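PDB 3DTZ: putative Chlorite dismutase TA0507 from Thermoplasma acidophilum, which is of unknown function but probably binds heme and may act as an oxidoreductase of the chlorite dismutase type. Local coordinates for residues H68-I80 / I228-F242. Residues are numbered along the deposited sequence; the frame is centred on the assembly and turned at random. Where two conformers were deposited one is given.
Sequences HIYRSYRTDSDVI and ILLGRLVDAGDIAGF
R71 and R74 both reach residues 228-242 through side chains that kink at chi3 (both near 70°), R71 from within the strand pairing, R74 from the loop just beyond it. The bend in R71 turns its guanidinium flat onto one face of the F242 ring, with CZ 3.6 Å from the ring centroid and the planes 10° apart. On the way its CG meets I239 CD1 at 3.4 Å and its CD lies against V234 CB. Strand 229-234 pairs antiparallel with both 64-72 and 139-147, joining two parts of the sheet, and helix 236-242 packs on helix 41-60. R71 NH1 also sits over the R232 guanidinium and donates to a water held by L233 O. Between the strands, R71 and R232 form an antiparallel hydrogen-bonded pair, and Y70 CB rests on the CA of G231, where a side chain would collide with it. Past the strand end, Y73 N gives an almost straight bond to L230 O (3.2 Å), while L230 CD2 lies off-centre over the Y73 ring. R74 grips D76 side-on through NE and NH2, and its NH1 donates to I228 O (3.0 Å) from above the carbonyl plane. Replacing R74 with a leucine would probably leave the D76 carboxylate without this two-pronged partner, I228 O without this donor, and D191 of a neighbouring subunit without its salt bridge. The closeness of R71 and R232 is probably tolerated because E96 and D89 of that subunit form salt bridges with them; the contact thus joins intrachain sheet pairing to assembly of the pentamer.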
loop_
_atom_site.group_PDB
_atom_site.type_symbol
_atom_site.label_atom_id
_atom_site.label_comp_id
_atom_site.label_asym_id
_atom_site.label_seq_id
_atom_site.Cartn_x
_atom_site.Cartn_y
_atom_site.Cartn_z
ATOM N N HIS D 68 23.568 14.424 10.984
ATOM C CA HIS D 68 23.133 15.595 10.213
ATOM C C HIS D 68 21.603 15.583 10.082
ATOM O O HIS D 68 21.005 14.520 9.983
ATOM C CB HIS D 68 23.782 15.609 8.826
ATOM C CG HIS D 68 25.284 15.561 8.866
ATOM N ND1 HIS D 68 26.037 16.524 9.501
ATOM C CD2 HIS D 68 26.170 14.685 8.330
ATOM C CE1 HIS D 68 27.323 16.220 9.395
ATOM N NE2 HIS D 68 27.427 15.104 8.696
ATOM N N ILE D 69 21.018 16.772 10.029
ATOM C CA ILE D 69 19.567 16.926 9.867
ATOM C C ILE D 69 19.332 17.571 8.486
ATOM O O ILE D 69 20.114 18.441 8.093
ATOM C CB ILE D 69 18.962 17.822 10.995
ATOM C CG1 ILE D 69 19.379 17.285 12.374
ATOM C CG2 ILE D 69 17.424 17.799 10.868
ATOM C CD1 ILE D 69 19.064 18.210 13.541
ATOM N N TYR D 70 18.268 17.167 7.782
ATOM C CA TYR D 70 17.913 17.740 6.477
ATOM C C TYR D 70 16.428 18.094 6.426
ATOM O O TYR D 70 15.585 17.368 6.956
ATOM C CB TYR D 70 18.183 16.747 5.343
ATOM C CG TYR D 70 19.621 16.355 5.294
ATOM C CD1 TYR D 70 20.088 15.275 6.054
ATOM C CD2 TYR D 70 20.525 17.103 4.543
ATOM C CE1 TYR D 70 21.454 14.937 6.053
ATOM C CE2 TYR D 70 21.890 16.782 4.526
ATOM C CZ TYR D 70 22.338 15.691 5.270
ATOM O OH TYR D 70 23.659 15.358 5.248
ATOM N N ARG D 71 16.140 19.222 5.788
ATOM C CA ARG D 71 14.784 19.570 5.356
ATOM C C ARG D 71 14.474 18.681 4.152
ATOM O O ARG D 71 15.389 18.265 3.441
ATOM C CB ARG D 71 14.756 21.038 4.917
ATOM C CG ARG D 71 15.078 22.023 6.072
ATOM C CD ARG D 71 15.726 23.311 5.573
ATOM N NE ARG D 71 14.810 24.128 4.756
ATOM C CZ ARG D 71 15.191 25.229 4.118
ATOM N NH1 ARG D 71 16.467 25.654 4.200
ATOM N NH2 ARG D 71 14.296 25.926 3.416
ATOM N N SER D 72 13.198 18.380 3.935
ATOM C CA SER D 72 12.801 17.418 2.931
ATOM C C SER D 72 12.057 18.078 1.802
ATOM O O SER D 72 11.116 18.837 2.045
ATOM C CB SER D 72 11.905 16.342 3.589
ATOM O OG SER D 72 11.145 15.582 2.636
ATOM N N TYR D 73 12.437 17.744 0.572
ATOM C CA TYR D 73 11.681 18.148 -0.597
ATOM C C TYR D 73 10.342 17.378 -0.745
ATOM O O TYR D 73 9.404 17.888 -1.345
ATOM C CB TYR D 73 12.536 18.008 -1.866
ATOM C CG TYR D 73 13.496 19.158 -2.053
ATOM C CD1 TYR D 73 14.742 19.167 -1.422
ATOM C CD2 TYR D 73 13.132 20.273 -2.814
ATOM C CE1 TYR D 73 15.631 20.261 -1.596
ATOM C CE2 TYR D 73 14.006 21.373 -2.973
ATOM C CZ TYR D 73 15.256 21.340 -2.370
ATOM O OH TYR D 73 16.129 22.401 -2.503
ATOM N N ARG D 74 10.238 16.179 -0.188
ATOM C CA ARG D 74 8.997 15.401 -0.315
ATOM C C ARG D 74 8.017 15.837 0.742
ATOM O O ARG D 74 8.414 16.055 1.884
ATOM C CB ARG D 74 9.301 13.928 -0.048
ATOM C CG ARG D 74 10.244 13.284 -1.047
ATOM C CD ARG D 74 10.703 11.900 -0.465
ATOM N NE ARG D 74 9.591 10.949 -0.458
ATOM C CZ ARG D 74 9.404 9.982 -1.349
ATOM N NH1 ARG D 74 10.276 9.779 -2.345
ATOM N NH2 ARG D 74 8.351 9.206 -1.240
ATOM N N THR D 75 6.730 15.929 0.388
ATOM C CA THR D 75 5.722 16.245 1.414
ATOM C C THR D 75 5.465 15.120 2.452
ATOM O O THR D 75 4.933 15.396 3.552
ATOM C CB THR D 75 4.409 16.731 0.795
ATOM O OG1 THR D 75 3.918 15.719 -0.091
ATOM C CG2 THR D 75 4.629 18.027 0.040
ATOM N N ASP D 76 5.881 13.882 2.149
ATOM C CA ASP D 76 5.655 12.801 3.105
ATOM C C ASP D 76 6.658 12.787 4.264
ATOM O O ASP D 76 6.555 11.950 5.160
ATOM C CB ASP D 76 5.502 11.435 2.429
ATOM C CG ASP D 76 6.735 10.980 1.669
ATOM O OD1 ASP D 76 7.785 11.627 1.690
ATOM O OD2 ASP D 76 6.650 9.896 1.055
ATOM N N SER D 77 7.579 13.752 4.257
ATOM C CA SER D 77 8.512 13.997 5.393
ATOM C C SER D 77 8.779 15.480 5.584
ATOM O O SER D 77 8.840 16.234 4.607
ATOM C CB SER D 77 9.875 13.325 5.131
ATOM O OG SER D 77 9.679 11.908 5.090
ATOM N N ASP D 78 8.959 15.888 6.837
ATOM C CA ASP D 78 9.398 17.245 7.136
ATOM C C ASP D 78 10.859 17.301 7.494
ATOM O O ASP D 78 11.482 18.365 7.401
ATOM C CB ASP D 78 8.571 17.854 8.272
ATOM C CG ASP D 78 7.101 18.022 7.879
ATOM O OD1 ASP D 78 6.811 18.858 6.984
ATOM O OD2 ASP D 78 6.237 17.320 8.446
ATOM N N VAL D 79 11.398 16.183 7.977
ATOM C CA VAL D 79 12.792 16.174 8.410
ATOM C C VAL D 79 13.399 14.809 8.123
ATOM O O VAL D 79 12.688 13.785 8.202
ATOM C CB VAL D 79 12.924 16.551 9.919
ATOM C CG1 VAL D 79 12.137 15.563 10.790
ATOM C CG2 VAL D 79 14.380 16.604 10.353
ATOM N N ILE D 80 14.697 14.798 7.817
ATOM C CA ILE D 80 15.461 13.552 7.622
ATOM C C ILE D 80 16.673 13.631 8.538
ATOM O O ILE D 80 17.297 14.682 8.634
ATOM C CB ILE D 80 15.966 13.430 6.163
ATOM C CG1 ILE D 80 14.790 13.496 5.179
ATOM C CG2 ILE D 80 16.791 12.111 5.959
ATOM C CD1 ILE D 80 15.189 14.019 3.732
ATOM N N ILE D 228 13.100 7.557 -2.880
ATOM C CA ILE D 228 14.306 8.356 -2.942
ATOM C C ILE D 228 14.077 9.614 -2.104
ATOM O O ILE D 228 13.166 10.414 -2.386
ATOM C CB ILE D 228 14.700 8.712 -4.404
ATOM C CG1 ILE D 228 14.951 7.430 -5.205
ATOM C CG2 ILE D 228 15.927 9.652 -4.424
ATOM C CD1 ILE D 228 15.659 7.655 -6.574
ATOM N N LEU D 229 14.891 9.769 -1.063
ATOM C CA LEU D 229 14.819 10.922 -0.173
ATOM C C LEU D 229 15.814 11.980 -0.647
ATOM O O LEU D 229 16.954 11.661 -0.933
ATOM C CB LEU D 229 15.180 10.511 1.250
ATOM C CG LEU D 229 14.322 9.398 1.895
ATOM C CD1 LEU D 229 14.673 9.247 3.325
ATOM C CD2 LEU D 229 12.855 9.717 1.758
ATOM N N LEU D 230 15.356 13.224 -0.759
ATOM C CA LEU D 230 16.238 14.337 -1.138
ATOM C C LEU D 230 16.086 15.381 -0.064
ATOM O O LEU D 230 14.969 15.857 0.186
ATOM C CB LEU D 230 15.807 14.924 -2.490
ATOM C CG LEU D 230 16.541 16.189 -2.938
ATOM C CD1 LEU D 230 18.026 15.887 -3.178
ATOM C CD2 LEU D 230 15.896 16.805 -4.193
ATOM N N GLY D 231 17.214 15.728 0.561
ATOM C CA GLY D 231 17.244 16.645 1.681
ATOM C C GLY D 231 18.165 17.841 1.477
ATOM O O GLY D 231 19.118 17.790 0.683
ATOM N N ARG D 232 17.852 18.921 2.195
ATOM C CA ARG D 232 18.642 20.153 2.185
ATOM C C ARG D 232 19.193 20.300 3.609
ATOM O O ARG D 232 18.423 20.302 4.580
ATOM C CB ARG D 232 17.758 21.342 1.790
ATOM C CG ARG D 232 18.305 22.748 2.212
ATOM C CD ARG D 232 19.453 23.249 1.384
ATOM N NE ARG D 232 19.855 24.545 1.956
ATOM C CZ ARG D 232 19.279 25.723 1.695
ATOM N NH1 ARG D 232 18.304 25.837 0.796
ATOM N NH2 ARG D 232 19.717 26.810 2.321
ATOM N N LEU D 233 20.516 20.326 3.736
ATOM C CA LEU D 233 21.155 20.419 5.052
ATOM C C LEU D 233 20.589 21.580 5.899
ATOM O O LEU D 233 20.440 22.723 5.410
ATOM C CB LEU D 233 22.687 20.599 4.888
ATOM C CG LEU D 233 23.504 20.607 6.174
ATOM C CD1 LEU D 233 23.552 19.187 6.786
ATOM C CD2 LEU D 233 24.890 21.131 5.829
ATOM N N VAL D 234 20.337 21.306 7.184
ATOM C CA VAL D 234 19.818 22.325 8.100
ATOM C C VAL D 234 20.438 22.169 9.503
ATOM O O VAL D 234 20.679 21.060 9.969
ATOM C CB VAL D 234 18.254 22.269 8.186
ATOM C CG1 VAL D 234 17.782 20.971 8.830
ATOM C CG2 VAL D 234 17.698 23.537 8.932
ATOM N N ASP D 235 20.741 23.292 10.135
ATOM C CA ASP D 235 21.218 23.242 11.519
ATOM C C ASP D 235 20.033 23.016 12.467
ATOM O O ASP D 235 18.910 23.470 12.212
ATOM C CB ASP D 235 22.015 24.500 11.876
ATOM C CG ASP D 235 23.342 24.598 11.113
ATOM O OD1 ASP D 235 23.983 23.559 10.832
ATOM O OD2 ASP D 235 23.751 25.726 10.789
ATOM N N ALA D 236 20.274 22.265 13.544
ATOM C CA ALA D 236 19.224 21.954 14.549
ATOM C C ALA D 236 18.441 23.198 15.029
ATOM O O ALA D 236 17.219 23.160 15.149
ATOM C CB ALA D 236 19.868 21.250 15.767
ATOM N N GLY D 237 19.150 24.301 15.278
ATOM C CA GLY D 237 18.508 25.547 15.719
ATOM C C GLY D 237 17.689 26.315 14.694
ATOM O O GLY D 237 17.008 27.291 15.047
ATOM N N ASP D 238 17.750 25.900 13.423
ATOM C CA ASP D 238 17.047 26.614 12.340
ATOM C C ASP D 238 15.805 25.864 11.847
ATOM O O ASP D 238 14.919 26.455 11.194
ATOM C CB ASP D 238 17.987 26.857 11.152
ATOM C CG ASP D 238 19.080 27.856 11.459
ATOM O OD1 ASP D 238 18.938 28.660 12.407
ATOM O OD2 ASP D 238 20.085 27.850 10.719
ATOM N N ILE D 239 15.725 24.573 12.169
ATOM C CA ILE D 239 14.676 23.714 11.564
ATOM C C ILE D 239 13.225 24.104 11.957
ATOM O O ILE D 239 12.350 24.171 11.097
ATOM C CB ILE D 239 15.048 22.161 11.643
ATOM C CG1 ILE D 239 14.178 21.284 10.716
ATOM C CG2 ILE D 239 15.003 21.683 13.075
ATOM C CD1 ILE D 239 14.051 21.779 9.312
ATOM N N ALA D 240 12.985 24.429 13.226
ATOM C CA ALA D 240 11.638 24.803 13.651
ATOM C C ALA D 240 11.144 26.032 12.900
ATOM O O ALA D 240 9.969 26.118 12.500
ATOM C CB ALA D 240 11.581 25.000 15.172
ATOM N N GLY D 241 12.045 26.981 12.658
ATOM C CA GLY D 241 11.699 28.159 11.886
ATOM C C GLY D 241 11.349 27.894 10.436
ATOM O O GLY D 241 10.493 28.573 9.865
ATOM N N PHE D 242 12.031 26.929 9.834
ATOM C CA PHE D 242 11.710 26.506 8.477
ATOM C C PHE D 242 10.405 25.716 8.425
ATOM O O PHE D 242 9.639 25.866 7.462
ATOM C CB PHE D 242 12.853 25.688 7.880
ATOM C CG PHE D 242 14.043 26.524 7.466
ATOM C CD1 PHE D 242 13.904 27.500 6.475
ATOM C CD2 PHE D 242 15.299 26.339 8.064
ATOM C CE1 PHE D 242 14.991 28.282 6.077
ATOM C CE2 PHE D 242 16.398 27.129 7.680
ATOM C CZ PHE D 242 16.240 28.094 6.688
HETATM O O HOH W 1 22.417 19.104 10.821
HETATM O O HOH W 2 18.799 24.910 5.632
HETATM O O HOH W 3 12.797 14.092 0.916
#